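Local coordinates for protein homoserine dehydrogenase (Thermoplasma acidophilum, PDB 3ING) that probably catalyses the NADP-dependent interconversion of aspartate semialdehyde and homoserine, a shared step toward threonine and methionine, at residues 141-155 and 215-227. Residues are numbered along the deposited sequence; the frame is centred on the assembly and turned at random.
Sequences YEATVAGGVPLFSVL and ARKSVILVNHIFG. With NA (sodium ion), chain B; NDP (NADPH dihydro-nicotinamide-adenine-dinucleotide phosphate), chain C; EDO (1,2-ethanediol), chain I.
Tyr141 and His224 meet at their edges, neither ring lying over the other, the phenol OH hydrogen-bonded to His224 ND1 at 2.6 Å with the two ring planes turned 80° apart. With CG anti to the backbone N (chi1 -175°), the His224 ring is carried toward Tyr141. Phe152 completes the aromatic cluster: its CD1 sits over one face of the imidazole, 3.5 Å from His224 ND1, while Tyr141 CE1 and Leu151 CD2 cover opposite faces of the phenyl ring. Ile220 CG2 touches both the tyrosine and the phenylalanine, 3.6 Å from Tyr141 CD1 and close to Phe152 CZ, and Ile220 CD1 turns to Thr144. Leu155 CD1 touches both His224 and Ile225. Leu221 spreads its two methyls, CD1 against Val145 CG1 and CD2 against Leu151 and Phe152.

Nearly two turns before His224 in helix 212-226 is Lys217, the predicted proton donor. Its chain runs extended past Val145 and bends only at the last torsion (chi4 -71°), bringing NZ 2.8 Å from Thr144 O, above that carbonyl's plane. The loop it grips leaves the last strand of the Rossmann-type sheet and leads into helix 152-157; Ala143 O comes within 3.1 Å of C5N on the NADPH nicotinamide.

This same loop wraps a sodium ion, bound by four backbone carbonyls, of Glu142, Val145, Ala146 and Val149, and by Glu142 OE2 at 2.8 Å. The Glu142 carboxylate also accepts hydrogen bonds from the amides of Leu151 and Phe152 on OE2 and of Ser153 on OE1. An alanine in place of Glu142 would probably leave those amides without their acceptor, the sodium without its one carboxylate ligand, and the loop less firmly tied to the start of helix 152-157.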
ATOM      1  N   TYR A 141      -9.627   3.842  10.066  1.00 22.51           N
ATOM      2  CA  TYR A 141      -8.700   4.467  11.013  1.00 24.01           C
ATOM      3  C   TYR A 141      -7.256   4.553  10.527  1.00 21.78           C
ATOM      4  O   TYR A 141      -6.301   4.484  11.301  1.00 20.90           O
ATOM      5  CB  TYR A 141      -8.854   3.753  12.362  1.00 21.96           C
ATOM      6  CG  TYR A 141      -8.900   2.223  12.298  1.00 20.13           C
ATOM      7  CD1 TYR A 141      -7.728   1.479  12.282  1.00 18.77           C
ATOM      8  CD2 TYR A 141     -10.103   1.536  12.274  1.00 22.66           C
ATOM      9  CE1 TYR A 141      -7.752   0.084  12.234  1.00 20.32           C
ATOM     10  CE2 TYR A 141     -10.131   0.134  12.239  1.00 24.19           C
ATOM     11  CZ  TYR A 141      -8.950  -0.580  12.200  1.00 26.10           C
ATOM     12  OH  TYR A 141      -8.960  -1.970  12.155  1.00 24.46           O
ATOM     13  N   GLU A 142      -7.097   4.786   9.229  1.00 21.15           N
ATOM     14  CA  GLU A 142      -5.770   4.932   8.667  1.00 21.07           C
ATOM     15  C   GLU A 142      -4.871   5.891   9.433  1.00 21.43           C
ATOM     16  O   GLU A 142      -3.725   5.581   9.727  1.00 24.26           O
ATOM     17  CB  GLU A 142      -5.848   5.430   7.231  1.00 21.13           C
ATOM     18  CG  GLU A 142      -4.481   5.379   6.525  1.00 26.84           C
ATOM     19  CD  GLU A 142      -3.993   3.945   6.404  1.00 31.58           C
ATOM     20  OE1 GLU A 142      -4.708   3.146   5.787  1.00 29.11           O
ATOM     21  OE2 GLU A 142      -2.925   3.631   6.963  1.00 29.73           O
ATOM     22  N   ALA A 143      -5.372   7.077   9.709  1.00 21.63           N
ATOM     23  CA  ALA A 143      -4.594   8.119  10.368  1.00 23.84           C
ATOM     24  C   ALA A 143      -4.219   7.842  11.817  1.00 22.95           C
ATOM     25  O   ALA A 143      -3.379   8.543  12.359  1.00 23.50           O
ATOM     26  CB  ALA A 143      -5.363   9.467  10.274  1.00 19.37           C
ATOM     27  N   THR A 144      -4.828   6.835  12.454  1.00 21.42           N
ATOM     28  CA  THR A 144      -4.559   6.545  13.854  1.00 22.28           C
ATOM     29  C   THR A 144      -3.192   5.887  14.098  1.00 26.97           C
ATOM     30  O   THR A 144      -2.736   5.944  15.203  1.00 25.09           O
ATOM     31  CB  THR A 144      -5.625   5.627  14.477  1.00 20.86           C
ATOM     32  OG1 THR A 144      -5.555   4.323  13.840  1.00 18.47           O
ATOM     33  CG2 THR A 144      -7.026   6.270  14.341  1.00 19.74           C
ATOM     34  N   VAL A 145      -2.546   5.296  13.087  1.00 23.94           N
ATOM     35  CA  VAL A 145      -1.178   4.751  13.278  1.00 22.94           C
ATOM     36  C   VAL A 145      -0.285   5.243  12.138  1.00 26.60           C
ATOM     37  O   VAL A 145      -0.576   4.981  10.965  1.00 28.67           O
ATOM     38  CB  VAL A 145      -1.139   3.226  13.305  1.00 23.50           C
ATOM     39  CG1 VAL A 145       0.362   2.694  13.556  1.00 19.68           C
ATOM     40  CG2 VAL A 145      -2.108   2.666  14.336  1.00 21.16           C
ATOM     41  N   ALA A 146       0.769   5.973  12.475  1.00 28.53           N
ATOM     42  CA  ALA A 146       1.688   6.513  11.463  1.00 31.81           C
ATOM     43  C   ALA A 146       0.922   7.408  10.510  1.00 32.08           C
ATOM     44  O   ALA A 146       0.769   7.118   9.324  1.00 39.45           O
ATOM     45  CB  ALA A 146       2.446   5.397  10.669  1.00 26.72           C
ATOM     46  N   GLY A 147       0.407   8.479  11.055  1.00 31.99           N
ATOM     47  CA  GLY A 147      -0.318   9.503  10.299  1.00 31.78           C
ATOM     48  C   GLY A 147      -0.452   9.304   8.805  1.00 30.16           C
ATOM     49  O   GLY A 147      -1.393   8.695   8.324  1.00 37.39           O
ATOM     50  N   GLY A 148       0.524   9.786   8.068  1.00 28.29           N
ATOM     51  CA  GLY A 148       0.443   9.793   6.630  1.00 31.14           C
ATOM     52  C   GLY A 148       1.055   8.610   5.913  1.00 32.67           C
ATOM     53  O   GLY A 148       1.039   8.562   4.688  1.00 39.18           O
ATOM     54  N   VAL A 149       1.577   7.632   6.626  1.00 29.11           N
ATOM     55  CA  VAL A 149       2.144   6.470   5.945  1.00 26.52           C
ATOM     56  C   VAL A 149       1.032   5.454   5.705  1.00 25.89           C
ATOM     57  O   VAL A 149       0.366   5.083   6.639  1.00 26.48           O
ATOM     58  CB  VAL A 149       3.259   5.789   6.763  1.00 26.86           C
ATOM     59  CG1 VAL A 149       3.820   4.619   5.961  1.00 22.21           C
ATOM     60  CG2 VAL A 149       4.372   6.789   7.104  1.00 24.84           C
ATOM     61  N   PRO A 150       0.822   5.019   4.461  1.00 27.00           N
ATOM     62  CA  PRO A 150      -0.182   3.974   4.236  1.00 24.36           C
ATOM     63  C   PRO A 150       0.132   2.690   4.989  1.00 23.11           C
ATOM     64  O   PRO A 150       1.223   2.121   4.865  1.00 22.00           O
ATOM     65  CB  PRO A 150      -0.117   3.732   2.721  1.00 26.29           C
ATOM     66  CG  PRO A 150       0.480   4.986   2.170  1.00 27.82           C
ATOM     67  CD  PRO A 150       1.445   5.469   3.210  1.00 28.03           C
ATOM     68  N   LEU A 151      -0.843   2.225   5.773  1.00 22.44           N
ATOM     69  CA  LEU A 151      -0.649   1.109   6.650  1.00 20.45           C
ATOM     70  C   LEU A 151      -1.898   0.235   6.576  1.00 20.76           C
ATOM     71  O   LEU A 151      -1.845  -0.879   6.045  1.00 21.60           O
ATOM     72  CB  LEU A 151      -0.366   1.643   8.081  1.00 22.18           C
ATOM     73  CG  LEU A 151       0.281   0.677   9.077  1.00 23.18           C
ATOM     74  CD1 LEU A 151       0.864   1.401  10.313  1.00 23.37           C
ATOM     75  CD2 LEU A 151      -0.661  -0.400   9.492  1.00 22.14           C
ATOM     76  N   PHE A 152      -3.034   0.717   7.073  1.00 20.99           N
ATOM     77  CA  PHE A 152      -4.215  -0.173   7.094  1.00 18.73           C
ATOM     78  C   PHE A 152      -4.735  -0.423   5.696  1.00 17.62           C
ATOM     79  O   PHE A 152      -5.228  -1.520   5.403  1.00 21.12           O
ATOM     80  CB  PHE A 152      -5.271   0.309   8.093  1.00 18.85           C
ATOM     81  CG  PHE A 152      -4.792   0.246   9.503  1.00 24.38           C
ATOM     82  CD1 PHE A 152      -4.494  -0.977  10.099  1.00 21.16           C
ATOM     83  CD2 PHE A 152      -4.511   1.382  10.190  1.00 22.53           C
ATOM     84  CE1 PHE A 152      -3.992  -1.031  11.357  1.00 22.02           C
ATOM     85  CE2 PHE A 152      -4.040   1.321  11.478  1.00 25.09           C
ATOM     86  CZ  PHE A 152      -3.779   0.111  12.057  1.00 22.98           C
ATOM     87  N   SER A 153      -4.600   0.549   4.818  1.00 20.62           N
ATOM     88  CA  SER A 153      -5.033   0.377   3.423  1.00 20.71           C
ATOM     89  C   SER A 153      -4.144  -0.686   2.730  1.00 21.15           C
ATOM     90  O   SER A 153      -4.597  -1.429   1.838  1.00 22.87           O
ATOM     91  CB  SER A 153      -4.972   1.712   2.698  1.00 19.46           C
ATOM     92  OG  SER A 153      -3.699   2.369   2.716  1.00 20.47           O
ATOM     93  N   VAL A 154      -2.870  -0.733   3.150  1.00 21.92           N
ATOM     94  CA  VAL A 154      -1.900  -1.742   2.641  1.00 22.40           C
ATOM     95  C   VAL A 154      -2.286  -3.133   3.144  1.00 22.25           C
ATOM     96  O   VAL A 154      -2.316  -4.132   2.397  1.00 20.86           O
ATOM     97  CB  VAL A 154      -0.488  -1.380   3.076  1.00 21.38           C
ATOM     98  CG1 VAL A 154       0.526  -2.509   2.774  1.00 21.29           C
ATOM     99  CG2 VAL A 154      -0.074  -0.028   2.429  1.00 19.13           C
ATOM    100  N   LEU A 155      -2.570  -3.194   4.433  1.00 22.26           N
ATOM    101  CA  LEU A 155      -2.968  -4.458   5.065  1.00 23.25           C
ATOM    102  C   LEU A 155      -4.299  -4.920   4.503  1.00 23.15           C
ATOM    103  O   LEU A 155      -4.482  -6.122   4.297  1.00 21.47           O
ATOM    104  CB  LEU A 155      -3.033  -4.321   6.588  1.00 23.16           C
ATOM    105  CG  LEU A 155      -1.744  -4.097   7.382  1.00 23.33           C
ATOM    106  CD1 LEU A 155      -2.053  -3.859   8.807  1.00 18.20           C
ATOM    107  CD2 LEU A 155      -0.816  -5.268   7.250  1.00 27.69           C
ATOM    108  N   ALA A 215       1.540   3.619  22.657  1.00 20.89           N
ATOM    109  CA  ALA A 215       0.780   2.537  23.256  1.00 22.09           C
ATOM    110  C   ALA A 215      -0.570   2.400  22.592  1.00 21.54           C
ATOM    111  O   ALA A 215      -0.969   1.296  22.302  1.00 20.81           O
ATOM    112  CB  ALA A 215       0.618   2.705  24.761  1.00 20.53           C
ATOM    113  N   ARG A 216      -1.265   3.514  22.363  1.00 22.37           N
ATOM    114  CA  ARG A 216      -2.574   3.486  21.736  1.00 22.65           C
ATOM    115  C   ARG A 216      -2.461   2.879  20.356  1.00 21.84           C
ATOM    116  O   ARG A 216      -3.268   2.059  19.954  1.00 20.83           O
ATOM    117  CB  ARG A 216      -3.184   4.898  21.648  1.00 23.87           C
ATOM    118  CG  ARG A 216      -3.601   5.486  23.013  1.00 22.81           C
ATOM    119  CD  ARG A 216      -3.860   6.965  22.809  1.00 21.67           C
ATOM    120  NE  ARG A 216      -4.304   7.620  24.033  1.00 26.61           N
ATOM    121  CZ  ARG A 216      -4.020   8.893  24.331  1.00 28.31           C
ATOM    122  NH1 ARG A 216      -3.204   9.634  23.565  1.00 26.30           N
ATOM    123  NH2 ARG A 216      -4.452   9.396  25.450  1.00 28.91           N
ATOM    124  N   LYS A 217      -1.430   3.280  19.628  1.00 23.26           N
ATOM    125  CA  LYS A 217      -1.227   2.775  18.278  1.00 20.35           C
ATOM    126  C   LYS A 217      -1.002   1.269  18.335  1.00 20.99           C
ATOM    127  O   LYS A 217      -1.474   0.554  17.484  1.00 22.19           O
ATOM    128  CB  LYS A 217      -0.046   3.489  17.589  1.00 18.90           C
ATOM    129  CG  LYS A 217      -0.253   4.965  17.388  1.00 24.12           C
ATOM    130  CD  LYS A 217       0.948   5.624  16.702  1.00 26.40           C
ATOM    131  CE  LYS A 217       0.692   7.127  16.495  1.00 25.60           C
ATOM    132  NZ  LYS A 217      -0.320   7.426  15.459  1.00 34.06           N
ATOM    133  N   SER A 218      -0.314   0.785  19.366  1.00 21.22           N
ATOM    134  CA  SER A 218       0.009  -0.616  19.439  1.00 20.06           C
ATOM    135  C   SER A 218      -1.223  -1.482  19.661  1.00 21.40           C
ATOM    136  O   SER A 218      -1.243  -2.639  19.217  1.00 20.51           O
ATOM    137  CB  SER A 218       1.064  -0.908  20.536  1.00 22.94           C
ATOM    138  OG  SER A 218       0.553  -0.845  21.874  1.00 17.60           O
ATOM    139  N   VAL A 219      -2.223  -0.927  20.363  1.00 23.48           N
ATOM    140  CA  VAL A 219      -3.508  -1.622  20.615  1.00 23.07           C
ATOM    141  C   VAL A 219      -4.246  -1.773  19.299  1.00 23.38           C
ATOM    142  O   VAL A 219      -4.751  -2.829  18.980  1.00 20.01           O
ATOM    143  CB  VAL A 219      -4.410  -0.862  21.592  1.00 19.87           C
ATOM    144  CG1 VAL A 219      -5.793  -1.499  21.674  1.00 22.28           C
ATOM    145  CG2 VAL A 219      -3.755  -0.780  22.967  1.00 16.99           C
ATOM    146  N   ILE A 220      -4.338  -0.686  18.566  1.00 21.75           N
ATOM    147  CA  ILE A 220      -5.036  -0.678  17.289  1.00 20.61           C
ATOM    148  C   ILE A 220      -4.372  -1.681  16.345  1.00 21.88           C
ATOM    149  O   ILE A 220      -5.054  -2.471  15.684  1.00 19.08           O
ATOM    150  CB  ILE A 220      -5.080   0.752  16.685  1.00 21.49           C
ATOM    151  CG1 ILE A 220      -5.838   1.672  17.631  1.00 20.41           C
ATOM    152  CG2 ILE A 220      -5.697   0.741  15.215  1.00 18.67           C
ATOM    153  CD1 ILE A 220      -5.737   3.139  17.287  1.00 16.59           C
ATOM    154  N   LEU A 221      -3.039  -1.681  16.327  1.00 22.62           N
ATOM    155  CA  LEU A 221      -2.279  -2.608  15.467  1.00 21.45           C
ATOM    156  C   LEU A 221      -2.506  -4.070  15.833  1.00 23.08           C
ATOM    157  O   LEU A 221      -2.828  -4.876  14.967  1.00 23.35           O
ATOM    158  CB  LEU A 221      -0.767  -2.301  15.510  1.00 20.41           C
ATOM    159  CG  LEU A 221      -0.249  -1.078  14.774  1.00 21.79           C
ATOM    160  CD1 LEU A 221       1.167  -0.737  15.282  1.00 16.56           C
ATOM    161  CD2 LEU A 221      -0.275  -1.296  13.264  1.00 19.51           C
ATOM    162  N   VAL A 222      -2.312  -4.419  17.095  1.00 22.70           N
ATOM    163  CA  VAL A 222      -2.471  -5.815  17.518  1.00 21.52           C
ATOM    164  C   VAL A 222      -3.917  -6.264  17.293  1.00 22.19           C
ATOM    165  O   VAL A 222      -4.150  -7.350  16.783  1.00 22.05           O
ATOM    166  CB  VAL A 222      -1.978  -6.077  18.970  1.00 21.32           C
ATOM    167  CG1 VAL A 222      -2.966  -5.491  20.049  1.00 19.21           C
ATOM    168  CG2 VAL A 222      -1.720  -7.617  19.190  1.00 21.52           C
ATOM    169  N   ASN A 223      -4.903  -5.421  17.623  1.00 23.86           N
ATOM    170  CA  ASN A 223      -6.330  -5.801  17.416  1.00 22.81           C
ATOM    171  C   ASN A 223      -6.671  -5.930  15.925  1.00 23.86           C
ATOM    172  O   ASN A 223      -7.355  -6.851  15.509  1.00 22.03           O
ATOM    173  CB  ASN A 223      -7.290  -4.804  18.089  1.00 20.75           C
ATOM    174  CG  ASN A 223      -7.188  -4.807  19.591  1.00 21.14           C
ATOM    175  OD1 ASN A 223      -6.610  -5.720  20.192  1.00 19.96           O
ATOM    176  ND2 ASN A 223      -7.836  -3.824  20.218  1.00 21.05           N
ATOM    177  N   HIS A 224      -6.209  -4.987  15.116  1.00 20.40           N
ATOM    178  CA  HIS A 224      -6.389  -5.103  13.682  1.00 20.60           C
ATOM    179  C   HIS A 224      -5.750  -6.379  13.076  1.00 22.64           C
ATOM    180  O   HIS A 224      -6.385  -7.098  12.356  1.00 21.86           O
ATOM    181  CB  HIS A 224      -5.765  -3.930  12.950  1.00 20.89           C
ATOM    182  CG  HIS A 224      -6.036  -3.956  11.484  1.00 24.59           C
ATOM    183  ND1 HIS A 224      -7.041  -3.210  10.906  1.00 25.82           N
ATOM    184  CD2 HIS A 224      -5.473  -4.663  10.478  1.00 29.02           C
ATOM    185  CE1 HIS A 224      -7.071  -3.441   9.606  1.00 32.54           C
ATOM    186  NE2 HIS A 224      -6.141  -4.326   9.321  1.00 23.53           N
ATOM    187  N   ILE A 225      -4.478  -6.619  13.349  1.00 20.84           N
ATOM    188  CA  ILE A 225      -3.761  -7.679  12.697  1.00 20.85           C
ATOM    189  C   ILE A 225      -4.153  -9.023  13.265  1.00 22.63           C
ATOM    190  O   ILE A 225      -4.378  -9.964  12.473  1.00 20.80           O
ATOM    191  CB  ILE A 225      -2.264  -7.488  12.815  1.00 20.36           C
ATOM    192  CG1 ILE A 225      -1.869  -6.192  12.091  1.00 19.66           C
ATOM    193  CG2 ILE A 225      -1.520  -8.725  12.258  1.00 22.28           C
ATOM    194  CD1 ILE A 225      -0.444  -5.712  12.333  1.00 21.04           C
ATOM    195  N   PHE A 226      -4.209  -9.150  14.603  1.00 21.79           N
ATOM    196  CA  PHE A 226      -4.456 -10.475  15.185  1.00 20.33           C
ATOM    197  C   PHE A 226      -5.864 -10.736  15.689  1.00 21.84           C
ATOM    198  O   PHE A 226      -6.152 -11.814  16.193  1.00 21.93           O
ATOM    199  CB  PHE A 226      -3.409 -10.753  16.259  1.00 26.43           C
ATOM    200  CG  PHE A 226      -2.009 -10.855  15.691  1.00 24.45           C
ATOM    201  CD1 PHE A 226      -1.658 -11.932  14.906  1.00 27.95           C
ATOM    202  CD2 PHE A 226      -1.081  -9.855  15.899  1.00 23.84           C
ATOM    203  CE1 PHE A 226      -0.390 -12.025  14.358  1.00 27.12           C
ATOM    204  CE2 PHE A 226       0.196  -9.954  15.357  1.00 25.85           C
ATOM    205  CZ  PHE A 226       0.528 -11.040  14.589  1.00 25.94           C
ATOM    206  N   GLY A 227      -6.762  -9.779  15.520  1.00 22.77           N
ATOM    207  CA  GLY A 227      -8.150 -10.023  15.857  1.00 23.66           C
ATOM    208  C   GLY A 227      -8.453 -10.059  17.336  1.00 25.77           C
ATOM    209  O   GLY A 227      -9.457 -10.629  17.752  1.00 28.04           O
TER
HETATM  210 NA    NA B 325      -1.343   5.358   8.572  1.00 28.32          NA
HETATM  211  PA  NDP C 326      -5.679  19.829  17.512  1.00 23.13           P
HETATM  212  O1A NDP C 326      -4.840  20.696  16.665  1.00 20.48           O
HETATM  213  O2A NDP C 326      -5.610  20.062  18.975  1.00 20.11           O
HETATM  214  O5B NDP C 326      -7.227  19.961  17.087  1.00 21.40           O
HETATM  215  C5B NDP C 326      -8.314  19.362  17.762  1.00 22.01           C
HETATM  216  C4B NDP C 326      -9.630  19.908  17.231  1.00 22.11           C
HETATM  217  O4B NDP C 326     -10.725  19.404  17.951  1.00 23.09           O
HETATM  218  C3B NDP C 326      -9.736  21.428  17.414  1.00 20.62           C
HETATM  219  O3B NDP C 326     -10.612  21.995  16.451  1.00 21.58           O
HETATM  220  C2B NDP C 326     -10.328  21.555  18.776  1.00 19.44           C
HETATM  221  O2B NDP C 326     -10.992  22.766  19.009  1.00 24.11           O
HETATM  222  C1B NDP C 326     -11.343  20.445  18.706  1.00 18.91           C
HETATM  223  N9A NDP C 326     -11.761  19.904  19.993  1.00 23.58           N
HETATM  224  C8A NDP C 326     -11.087  19.784  21.176  1.00 26.33           C
HETATM  225  N7A NDP C 326     -11.914  19.142  22.061  1.00 23.13           N
HETATM  226  C5A NDP C 326     -13.070  18.869  21.438  1.00 26.50           C
HETATM  227  C6A NDP C 326     -14.215  18.258  21.907  1.00 28.98           C
HETATM  228  N6A NDP C 326     -14.190  17.559  23.039  1.00 41.16           N
HETATM  229  N1A NDP C 326     -15.214  18.124  21.012  1.00 25.79           N
HETATM  230  C2A NDP C 326     -15.155  18.608  19.720  1.00 29.38           C
HETATM  231  N3A NDP C 326     -14.015  19.217  19.231  1.00 27.05           N
HETATM  232  C4A NDP C 326     -12.995  19.324  20.132  1.00 22.86           C
HETATM  233  O3  NDP C 326      -5.347  18.286  17.209  1.00 14.44           O
HETATM  234  PN  NDP C 326      -4.708  17.695  15.857  1.00 19.47           P
HETATM  235  O1N NDP C 326      -3.229  17.909  15.882  1.00 22.62           O
HETATM  236  O2N NDP C 326      -5.524  18.225  14.722  1.00 19.22           O
HETATM  237  O5D NDP C 326      -4.952  16.097  16.013  1.00 21.32           O
HETATM  238  C5D NDP C 326      -6.314  15.682  15.903  1.00 22.36           C
HETATM  239  C4D NDP C 326      -6.388  14.171  16.096  1.00 23.30           C
HETATM  240  O4D NDP C 326      -5.612  13.572  15.083  1.00 22.88           O
HETATM  241  C3D NDP C 326      -5.805  13.687  17.397  1.00 20.76           C
HETATM  242  O3D NDP C 326      -6.616  12.698  18.043  1.00 18.82           O
HETATM  243  C2D NDP C 326      -4.438  13.151  17.017  1.00 20.15           C
HETATM  244  O2D NDP C 326      -3.982  12.149  17.886  1.00 20.22           O
HETATM  245  C1D NDP C 326      -4.705  12.625  15.626  1.00 18.29           C
HETATM  246  N1N NDP C 326      -3.511  12.489  14.812  1.00 18.16           N
HETATM  247  C2N NDP C 326      -2.714  13.583  14.594  1.00 20.41           C
HETATM  248  C3N NDP C 326      -1.473  13.484  13.982  1.00 24.90           C
HETATM  249  C7N NDP C 326      -0.737  14.726  13.651  1.00 27.90           C
HETATM  250  O7N NDP C 326      -0.002  14.701  12.487  1.00 34.74           O
HETATM  251  N7N NDP C 326      -0.872  15.842  14.355  1.00 26.05           N
HETATM  252  C4N NDP C 326      -1.082  12.228  13.211  1.00 25.56           C
HETATM  253  C5N NDP C 326      -2.042  11.104  13.486  1.00 19.13           C
HETATM  254  C6N NDP C 326      -3.200  11.279  14.240  1.00 17.90           C
HETATM  255  P2B NDP C 326     -10.313  24.202  18.790  1.00 35.51           P
HETATM  256  O1X NDP C 326     -11.369  25.083  19.401  1.00 36.04           O
HETATM  257  O2X NDP C 326      -9.911  24.457  17.308  1.00 27.68           O
HETATM  258  O3X NDP C 326      -9.076  24.145  19.629  1.00 20.80           O
HETATM  259  C1  EDO I 332      -3.048 -12.527  10.254  1.00 42.14           C
HETATM  260  O1  EDO I 332      -2.126 -12.738  11.357  1.00 41.54           O
HETATM  261  C2  EDO I 332      -2.808 -11.243   9.449  1.00 40.22           C
HETATM  262  O2  EDO I 332      -3.778 -10.149   9.639  1.00 45.33           O